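Local coordinates for protein BauA (Acinetobacter baumannii, PDB 6HCP) that probably takes up the ferric complex of the siderophore preacinetobactin across the outer membrane, as a TonB-dependent receptor, at residues 621-626 with 657-662; 668-673 with 701-706. All coordinates share one frame; numbering follows the deposited sequence.

Contact 1. Residues 621-626 with 657-662. With C8E ((hydroxyethyloxy)tri(ethyloxy)octane), chain B; EDO (1,2-ethanediol), chain K.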
ATOM      1  N   GLN A 621      15.753  25.112   2.604  1.00 36.83           N
ATOM      2  CA  GLN A 621      15.749  26.177   1.613  1.00 45.53           C
ATOM      3  C   GLN A 621      14.816  25.798   0.449  1.00 46.20           C
ATOM      4  O   GLN A 621      15.242  25.717  -0.710  1.00 47.04           O
ATOM      5  CB  GLN A 621      17.175  26.448   1.131  1.00 53.21           C
ATOM      6  CG  GLN A 621      18.093  26.936   2.245  1.00 68.56           C
ATOM      7  CD  GLN A 621      19.235  27.774   1.728  1.00 88.76           C
ATOM      8  OE1 GLN A 621      19.951  27.385   0.807  1.00105.44           O
ATOM      9  NE2 GLN A 621      19.415  28.941   2.322  1.00115.64           N
ATOM     10  N   GLY A 622      13.538  25.574   0.765  1.00 43.72           N
ATOM     11  CA  GLY A 622      12.533  25.288  -0.264  1.00 41.89           C
ATOM     12  C   GLY A 622      11.134  25.179   0.312  1.00 41.18           C
ATOM     13  O   GLY A 622      10.900  25.411   1.498  1.00 38.70           O
ATOM     14  N   THR A 623      10.184  24.835  -0.562  1.00 35.93           N
ATOM     15  CA  THR A 623       8.797  24.730  -0.189  1.00 34.15           C
ATOM     16  C   THR A 623       8.333  23.291  -0.414  1.00 33.41           C
ATOM     17  O   THR A 623       8.530  22.731  -1.500  1.00 31.42           O
ATOM     18  CB  THR A 623       7.924  25.685  -1.004  1.00 41.99           C
ATOM     19  OG1 THR A 623       8.430  27.004  -0.811  1.00 40.42           O
ATOM     20  CG2 THR A 623       6.469  25.624  -0.600  1.00 36.51           C
ATOM     21  N   LEU A 624       7.828  22.687   0.657  1.00 32.43           N
ATOM     22  CA  LEU A 624       7.220  21.389   0.596  1.00 32.89           C
ATOM     23  C   LEU A 624       5.714  21.587   0.427  1.00 33.62           C
ATOM     24  O   LEU A 624       5.113  22.379   1.142  1.00 31.20           O
ATOM     25  CB  LEU A 624       7.516  20.596   1.869  1.00 33.37           C
ATOM     26  CG  LEU A 624       6.732  19.286   1.993  1.00 32.49           C
ATOM     27  CD1 LEU A 624       7.213  18.261   0.979  1.00 36.87           C
ATOM     28  CD2 LEU A 624       6.835  18.721   3.410  1.00 41.88           C
ATOM     29  N   THR A 625       5.149  20.911  -0.585  1.00 32.44           N
ATOM     30  CA  THR A 625       3.705  20.868  -0.787  1.00 32.38           C
ATOM     31  C   THR A 625       3.207  19.430  -0.601  1.00 26.52           C
ATOM     32  O   THR A 625       3.773  18.497  -1.155  1.00 31.46           O
ATOM     33  CB  THR A 625       3.325  21.337  -2.201  1.00 37.59           C
ATOM     34  OG1 THR A 625       3.904  22.622  -2.423  1.00 35.55           O
ATOM     35  CG2 THR A 625       1.825  21.395  -2.411  1.00 33.95           C
ATOM     36  N   LEU A 626       2.149  19.281   0.185  1.00 28.85           N
ATOM     37  CA  LEU A 626       1.427  18.037   0.284  1.00 30.09           C
ATOM     38  C   LEU A 626       0.087  18.216  -0.438  1.00 29.61           C
ATOM     39  O   LEU A 626      -0.572  19.248  -0.295  1.00 30.74           O
ATOM     40  CB  LEU A 626       1.218  17.677   1.753  1.00 32.16           C
ATOM     41  CG  LEU A 626       2.508  17.476   2.561  1.00 34.98           C
ATOM     42  CD1 LEU A 626       2.207  17.113   4.003  1.00 40.94           C
ATOM     43  CD2 LEU A 626       3.382  16.416   1.923  1.00 36.42           C
ATOM     44  N   ARG A 657       5.333  17.552  -3.310  1.00 28.68           N
ATOM     45  CA  ARG A 657       6.190  18.319  -4.172  1.00 30.65           C
ATOM     46  C   ARG A 657       7.214  19.071  -3.306  1.00 29.91           C
ATOM     47  O   ARG A 657       6.859  19.593  -2.275  1.00 30.29           O
ATOM     48  CB  ARG A 657       5.329  19.303  -4.965  1.00 33.65           C
ATOM     49  CG  ARG A 657       6.060  20.181  -5.974  1.00 38.43           C
ATOM     50  CD  ARG A 657       5.069  20.793  -6.969  1.00 38.18           C
ATOM     51  NE  ARG A 657       4.170  21.778  -6.378  1.00 36.42           N
ATOM     52  CZ  ARG A 657       2.842  21.670  -6.279  1.00 36.66           C
ATOM     53  NH1 ARG A 657       2.149  22.715  -5.872  1.00 33.19           N
ATOM     54  NH2 ARG A 657       2.221  20.520  -6.475  1.00 32.00           N
ATOM     55  N   TYR A 658       8.448  19.143  -3.801  1.00 31.84           N
ATOM     56  CA  TYR A 658       9.490  19.920  -3.135  1.00 33.34           C
ATOM     57  C   TYR A 658      10.169  20.793  -4.183  1.00 29.46           C
ATOM     58  O   TYR A 658      10.755  20.285  -5.136  1.00 31.81           O
ATOM     59  CB  TYR A 658      10.519  19.026  -2.431  1.00 34.21           C
ATOM     60  CG  TYR A 658      11.498  19.800  -1.572  1.00 34.50           C
ATOM     61  CD1 TYR A 658      11.044  20.591  -0.530  1.00 35.95           C
ATOM     62  CD2 TYR A 658      12.848  19.847  -1.877  1.00 36.00           C
ATOM     63  CE1 TYR A 658      11.906  21.389   0.208  1.00 40.83           C
ATOM     64  CE2 TYR A 658      13.735  20.604  -1.118  1.00 37.15           C
ATOM     65  CZ  TYR A 658      13.262  21.382  -0.078  1.00 41.43           C
ATOM     66  OH  TYR A 658      14.124  22.136   0.671  1.00 42.40           O
ATOM     67  N   SER A 659      10.068  22.108  -3.987  0.50 30.81           N
ATOM     68  CA  SER A 659      10.673  23.091  -4.885  0.50 34.02           C
ATOM     69  C   SER A 659      11.798  23.832  -4.153  0.50 34.19           C
ATOM     70  O   SER A 659      11.597  24.329  -3.048  0.50 35.30           O
ATOM     71  CB  SER A 659       9.641  24.049  -5.414  0.50 36.94           C
ATOM     72  OG  SER A 659       9.147  24.880  -4.376  0.50 39.45           O
ATOM     73  N   THR A 660      12.977  23.846  -4.772  1.00 37.65           N
ATOM     74  CA  THR A 660      14.176  24.421  -4.171  1.00 42.83           C
ATOM     75  C   THR A 660      15.088  24.935  -5.287  1.00 43.00           C
ATOM     76  O   THR A 660      14.680  24.986  -6.448  1.00 37.32           O
ATOM     77  CB  THR A 660      14.842  23.386  -3.251  1.00 42.42           C
ATOM     78  OG1 THR A 660      15.849  24.039  -2.484  1.00 44.95           O
ATOM     79  CG2 THR A 660      15.447  22.222  -4.001  1.00 38.90           C
ATOM     80  N   LYS A 661      16.320  25.321  -4.924  1.00 43.12           N
ATOM     81  CA  LYS A 661      17.366  25.630  -5.887  1.00 42.71           C
ATOM     82  C   LYS A 661      18.644  24.871  -5.533  1.00 43.61           C
ATOM     83  O   LYS A 661      18.897  24.575  -4.381  1.00 50.45           O
ATOM     84  CB  LYS A 661      17.650  27.131  -5.919  1.00 45.61           C
ATOM     85  CG  LYS A 661      16.473  27.975  -6.371  1.00 50.57           C
ATOM     86  CD  LYS A 661      16.761  29.455  -6.352  1.00 56.52           C
ATOM     87  CE  LYS A 661      15.510  30.292  -6.503  1.00 57.87           C
ATOM     88  NZ  LYS A 661      15.843  31.704  -6.800  1.00 74.84           N
ATOM     89  N   VAL A 662      19.357  24.447  -6.572  1.00 43.80           N
ATOM     90  CA  VAL A 662      20.669  23.851  -6.454  1.00 45.96           C
ATOM     91  C   VAL A 662      21.642  24.737  -7.231  1.00 57.91           C
ATOM     92  O   VAL A 662      21.507  24.880  -8.459  1.00 46.15           O
ATOM     93  CB  VAL A 662      20.688  22.412  -6.990  1.00 48.48           C
ATOM     94  CG1 VAL A 662      22.076  21.815  -6.919  1.00 54.45           C
ATOM     95  CG2 VAL A 662      19.684  21.528  -6.270  1.00 57.64           C
TER
HETATM   96  C1  C8E B 836      13.016  15.039  -1.842  1.00 63.05           C
HETATM   97  C2  C8E B 836      14.376  15.297  -2.445  1.00 65.23           C
HETATM   98  C3  C8E B 836      15.002  16.557  -1.845  1.00 60.57           C
HETATM   99  C4  C8E B 836      16.401  16.891  -2.407  1.00 64.14           C
HETATM  100  C5  C8E B 836      16.835  18.288  -1.953  1.00 58.10           C
HETATM  101  C6  C8E B 836      18.118  18.804  -2.601  1.00 58.57           C
HETATM  102  C7  C8E B 836      18.783  19.846  -1.703  1.00 65.55           C
HETATM  103  C8  C8E B 836      19.653  20.834  -2.476  1.00 70.31           C
HETATM  104  O9  C8E B 836      20.384  21.677  -1.576  1.00 76.10           O
HETATM  105  C10 C8E B 836      20.909  22.852  -2.209  1.00 64.33           C
HETATM  106  C1  EDO K 808       3.105  16.817  -7.113  1.00 37.67           C
HETATM  107  O1  EDO K 808       2.937  18.116  -7.790  1.00 39.75           O
HETATM  108  C2  EDO K 808       2.198  16.821  -5.867  1.00 46.61           C
HETATM  109  O2  EDO K 808       0.807  16.872  -6.250  1.00 51.22           O
HETATM  110  O   HOH W   1      16.408  27.415  -2.316  1.00 59.15           O
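A first torsion of -178° carries Arg657 CG away from the backbone N, and a bend at chi3 (68°) lays the guanidinium beside Thr625, the two side chains pointing the same way; Thr625 CG2 lies over one face of it, 3.7 Å from Arg657 NH1. NH1 is held by a salt bridge with Glu614, and NH2 donates to O1 of an ethanediol, probably from the crystallisation liquor, at 2.8 Å, while Thr625 OG1 turns to Asp616. Tyr658 leaves the other face of the sheet, its ring edge meeting Leu624 N. Its hydroxyl is hydrogen-bonded to Val619 O, a detergent tail runs alongside (C3 3.9 Å from Tyr658 CD2), and the ring also meets Trp615 of a second subunit, planes at about 40°. Between these side chains the backbones pair antiparallel: Thr625 N reaches Arg657 O at 2.7 Å, Arg657 N donates back to Thr625 O, and Thr623 and Ser659 likewise exchange two bonds. At the hairpin's open end Thr660 OG1 donates to Gln621 O (2.5 Å) from above the carbonyl plane. Mainly polar and charged groups on the face of Arg657, Tyr658 and Leu624 with detergent on the other: this is a hairpin of a transmembrane beta-barrel wall.

Contact 2. Residues 668-673 with 701-706; sequences TFRANI and SVSYDF. With EDO (1,2-ethanediol), chain K.
Phe669 and Val702 lie side by side on one face of the sheet, Val702 CG2 reaching Phe669 CD2 at 3.7 Å, obliquely to the ring, while CG1 meets the neighbouring CE2. On the other face Ser701 OG rests against the aliphatic root of Arg670, 3.5 Å from its CB, and Ser703 OG packs on Thr668 CB. Between the two faces the backbones pair antiparallel: Thr668 with Ser703 and Arg670 with Ser701 are hydrogen-bonded pairs, Arg670 N to Ser701 O measuring 2.9 Å. The Arg670 chain, extended from CG to NE (chi2 174°, chi3 172°), carries the guanidinium past Ser701 to two waters. One accepts from Arg670 NH1 (2.8 Å from NH1 to the water oxygen) and donates to both Thr668 O and Ser701 OG; the second joins NH1 to Ser703 OG. The guanidinium is steadied by Thr668 CG2, over the centre of one face, 3.5 Å above the plane, and by a salt bridge from NH2 to Asp74. That partner belongs to the plug sequence family, so the arginine ties wall to plug. Farther along, Asn672 ND2 donates to ethanediol O2 at 3.1 Å, and Asn672 OD1 accepts a hydrogen bond from Gln76 NE2. Strand 697-705 also pairs with strand 173-181, so the last strand of the chain meets the first of the barrel, the closure characteristic of TonB-dependent receptors.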
ATOM      1  N   THR A 668      12.518  21.076  -9.019  1.00 33.08           N
ATOM      2  CA  THR A 668      11.273  20.622  -8.416  1.00 31.30           C
ATOM      3  C   THR A 668      11.166  19.093  -8.530  1.00 31.12           C
ATOM      4  O   THR A 668      11.379  18.506  -9.592  1.00 31.12           O
ATOM      5  CB  THR A 668      10.048  21.286  -9.053  1.00 36.54           C
ATOM      6  OG1 THR A 668      10.106  22.687  -8.825  1.00 34.50           O
ATOM      7  CG2 THR A 668       8.741  20.772  -8.490  1.00 39.23           C
ATOM      8  N   PHE A 669      10.898  18.470  -7.382  1.00 30.85           N
ATOM      9  CA  PHE A 669      10.626  17.044  -7.251  1.00 32.00           C
ATOM     10  C   PHE A 669       9.119  16.846  -7.040  1.00 29.85           C
ATOM     11  O   PHE A 669       8.514  17.577  -6.267  1.00 28.99           O
ATOM     12  CB  PHE A 669      11.354  16.459  -6.041  1.00 31.59           C
ATOM     13  CG  PHE A 669      12.854  16.635  -6.057  1.00 33.08           C
ATOM     14  CD1 PHE A 669      13.434  17.810  -5.597  1.00 40.03           C
ATOM     15  CD2 PHE A 669      13.675  15.657  -6.579  1.00 36.17           C
ATOM     16  CE1 PHE A 669      14.808  17.995  -5.661  1.00 42.21           C
ATOM     17  CE2 PHE A 669      15.051  15.831  -6.616  1.00 40.79           C
ATOM     18  CZ  PHE A 669      15.613  17.007  -6.175  1.00 40.46           C
ATOM     19  N   ARG A 670       8.542  15.856  -7.728  1.00 31.40           N
ATOM     20  CA  ARG A 670       7.117  15.571  -7.624  1.00 29.87           C
ATOM     21  C   ARG A 670       6.921  14.063  -7.492  1.00 25.19           C
ATOM     22  O   ARG A 670       7.555  13.258  -8.192  1.00 29.65           O
ATOM     23  CB  ARG A 670       6.346  16.083  -8.846  1.00 29.56           C
ATOM     24  CG  ARG A 670       6.290  17.595  -8.972  1.00 29.05           C
ATOM     25  CD  ARG A 670       5.641  18.063 -10.271  1.00 31.94           C
ATOM     26  NE  ARG A 670       5.435  19.500 -10.283  1.00 32.30           N
ATOM     27  CZ  ARG A 670       6.135  20.353 -11.019  1.00 35.17           C
ATOM     28  NH1 ARG A 670       7.235  19.961 -11.641  1.00 34.91           N
ATOM     29  NH2 ARG A 670       5.719  21.597 -11.129  1.00 35.11           N
ATOM     30  N   ALA A 671       5.993  13.704  -6.607  1.00 27.47           N
ATOM     31  CA  ALA A 671       5.593  12.342  -6.388  1.00 28.78           C
ATOM     32  C   ALA A 671       4.068  12.332  -6.277  1.00 27.04           C
ATOM     33  O   ALA A 671       3.524  13.120  -5.523  1.00 28.08           O
ATOM     34  CB  ALA A 671       6.229  11.779  -5.134  1.00 33.98           C
ATOM     35  N   ASN A 672       3.428  11.387  -6.984  1.00 26.62           N
ATOM     36  CA  ASN A 672       1.966  11.266  -6.984  1.00 30.53           C
ATOM     37  C   ASN A 672       1.582   9.785  -6.992  1.00 25.23           C
ATOM     38  O   ASN A 672       2.227   8.979  -7.657  1.00 29.65           O
ATOM     39  CB  ASN A 672       1.314  11.932  -8.200  1.00 28.56           C
ATOM     40  CG  ASN A 672       1.454  13.428  -8.192  1.00 32.29           C
ATOM     41  OD1 ASN A 672       2.517  13.946  -8.562  1.00 34.35           O
ATOM     42  ND2 ASN A 672       0.523  14.067  -7.506  1.00 31.31           N
ATOM     43  N   ILE A 673       0.555   9.457  -6.202  1.00 27.33           N
ATOM     44  CA  ILE A 673      -0.114   8.185  -6.273  1.00 26.53           C
ATOM     45  C   ILE A 673      -1.578   8.467  -6.607  1.00 25.93           C
ATOM     46  O   ILE A 673      -2.253   9.148  -5.862  1.00 28.18           O
ATOM     47  CB  ILE A 673      -0.008   7.376  -4.956  1.00 28.83           C
ATOM     48  CG1 ILE A 673       1.438   7.266  -4.462  1.00 36.64           C
ATOM     49  CG2 ILE A 673      -0.644   6.003  -5.144  1.00 27.45           C
ATOM     50  CD1 ILE A 673       1.574   6.563  -3.125  1.00 38.71           C
ATOM     51  N   SER A 701       8.551  12.752 -10.904  1.00 29.56           N
ATOM     52  CA  SER A 701       9.254  13.589 -11.838  1.00 30.97           C
ATOM     53  C   SER A 701      10.250  14.488 -11.108  1.00 31.19           C
ATOM     54  O   SER A 701      10.033  14.879  -9.962  1.00 30.50           O
ATOM     55  CB  SER A 701       8.317  14.396 -12.717  1.00 27.50           C
ATOM     56  OG  SER A 701       7.637  15.401 -12.000  1.00 29.40           O
ATOM     57  N   VAL A 702      11.285  14.887 -11.857  0.50 28.40           N
ATOM     58  CA  VAL A 702      12.290  15.840 -11.410  0.50 29.86           C
ATOM     59  C   VAL A 702      12.554  16.823 -12.550  0.50 26.69           C
ATOM     60  O   VAL A 702      12.813  16.393 -13.668  0.50 30.16           O
ATOM     61  CB  VAL A 702      13.589  15.119 -11.008  0.50 25.88           C
ATOM     62  CG1 VAL A 702      14.675  16.107 -10.612  0.50 30.45           C
ATOM     63  CG2 VAL A 702      13.344  14.109  -9.900  0.50 29.18           C
ATOM     64  N   SER A 703      12.473  18.126 -12.257  1.00 29.34           N
ATOM     65  CA  SER A 703      12.777  19.143 -13.231  1.00 31.96           C
ATOM     66  C   SER A 703      13.971  19.991 -12.761  1.00 34.87           C
ATOM     67  O   SER A 703      14.135  20.260 -11.575  1.00 34.85           O
ATOM     68  CB  SER A 703      11.580  20.004 -13.504  1.00 34.98           C
ATOM     69  OG  SER A 703      11.367  20.912 -12.439  1.00 40.42           O
ATOM     70  N   TYR A 704      14.763  20.426 -13.745  1.00 36.59           N
ATOM     71  CA  TYR A 704      15.914  21.295 -13.549  1.00 34.62           C
ATOM     72  C   TYR A 704      15.882  22.405 -14.607  1.00 30.99           C
ATOM     73  O   TYR A 704      15.775  22.115 -15.808  1.00 32.37           O
ATOM     74  CB  TYR A 704      17.200  20.478 -13.678  1.00 38.31           C
ATOM     75  CG  TYR A 704      18.471  21.292 -13.597  1.00 42.58           C
ATOM     76  CD1 TYR A 704      19.077  21.541 -12.376  1.00 43.51           C
ATOM     77  CD2 TYR A 704      19.138  21.693 -14.742  1.00 47.52           C
ATOM     78  CE1 TYR A 704      20.295  22.197 -12.290  1.00 46.59           C
ATOM     79  CE2 TYR A 704      20.343  22.374 -14.674  1.00 55.99           C
ATOM     80  CZ  TYR A 704      20.913  22.645 -13.442  1.00 48.62           C
ATOM     81  OH  TYR A 704      22.071  23.362 -13.366  1.00 54.97           O
ATOM     82  N   ASP A 705      16.009  23.659 -14.146  1.00 33.27           N
ATOM     83  CA  ASP A 705      16.076  24.831 -15.027  1.00 35.71           C
ATOM     84  C   ASP A 705      17.543  25.250 -15.235  1.00 45.66           C
ATOM     85  O   ASP A 705      18.255  25.549 -14.269  1.00 38.25           O
ATOM     86  CB  ASP A 705      15.300  26.000 -14.425  1.00 37.38           C
ATOM     87  CG  ASP A 705      13.785  25.823 -14.464  1.00 41.91           C
ATOM     88  OD1 ASP A 705      13.330  24.678 -14.616  1.00 39.68           O
ATOM     89  OD2 ASP A 705      13.090  26.808 -14.248  1.00 43.99           O
ATOM     90  N   PHE A 706      17.974  25.275 -16.494  1.00 43.39           N
ATOM     91  CA  PHE A 706      19.342  25.649 -16.862  1.00 47.77           C
ATOM     92  C   PHE A 706      19.500  27.175 -16.807  1.00 60.67           C
ATOM     93  O   PHE A 706      20.633  27.671 -16.799  1.00 65.54           O
ATOM     94  CB  PHE A 706      19.708  25.100 -18.241  1.00 42.25           C
ATOM     95  CG  PHE A 706      19.822  23.599 -18.319  1.00 47.34           C
ATOM     96  CD1 PHE A 706      18.704  22.816 -18.556  1.00 47.95           C
ATOM     97  CD2 PHE A 706      21.049  22.971 -18.196  1.00 52.75           C
ATOM     98  CE1 PHE A 706      18.813  21.439 -18.650  1.00 46.08           C
ATOM     99  CE2 PHE A 706      21.155  21.592 -18.287  1.00 54.70           C
ATOM    100  CZ  PHE A 706      20.037  20.828 -18.515  1.00 54.55           C
ATOM    101  OXT PHE A 706      18.543  27.934 -16.612  1.00 54.48           O
TER
HETATM  102  C1  EDO K 808       3.105  16.817  -7.113  1.00 37.67           C
HETATM  103  O1  EDO K 808       2.937  18.116  -7.790  1.00 39.75           O
HETATM  104  C2  EDO K 808       2.198  16.821  -5.867  1.00 46.61           C
HETATM  105  O2  EDO K 808       0.807  16.872  -6.250  1.00 51.22           O
HETATM  106  O   HOH W   2       9.031  17.786 -11.271  1.00 35.12           O
HETATM  107  O   HOH W   3       8.789  21.810 -13.304  1.00 42.57           O

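In the fold
Contacts 1 and 2 follow one another along the chain and around the barrel, their centres about 10 Å apart, because strands 645-662 and 665-674 are sheet neighbours. The seam between them carries a probable backbone hydrogen bond, Tyr658 O to Phe669 N at 2.9 Å, and the packing of Arg657 CD on Arg670 NE at 3.6 Å. Both arginines approach Asp74, strongly from Arg670 and only weakly from Arg657, and one ethanediol, probably from the crystallisation liquor, touches both contacts. On the opposite face, detergent lies against Tyr658 and Phe669. Four strands adjacent around the barrel thus illustrate the general design: an apolar outer face, against detergent here and consistent with facing the membrane, and charged groups reaching the plug inside.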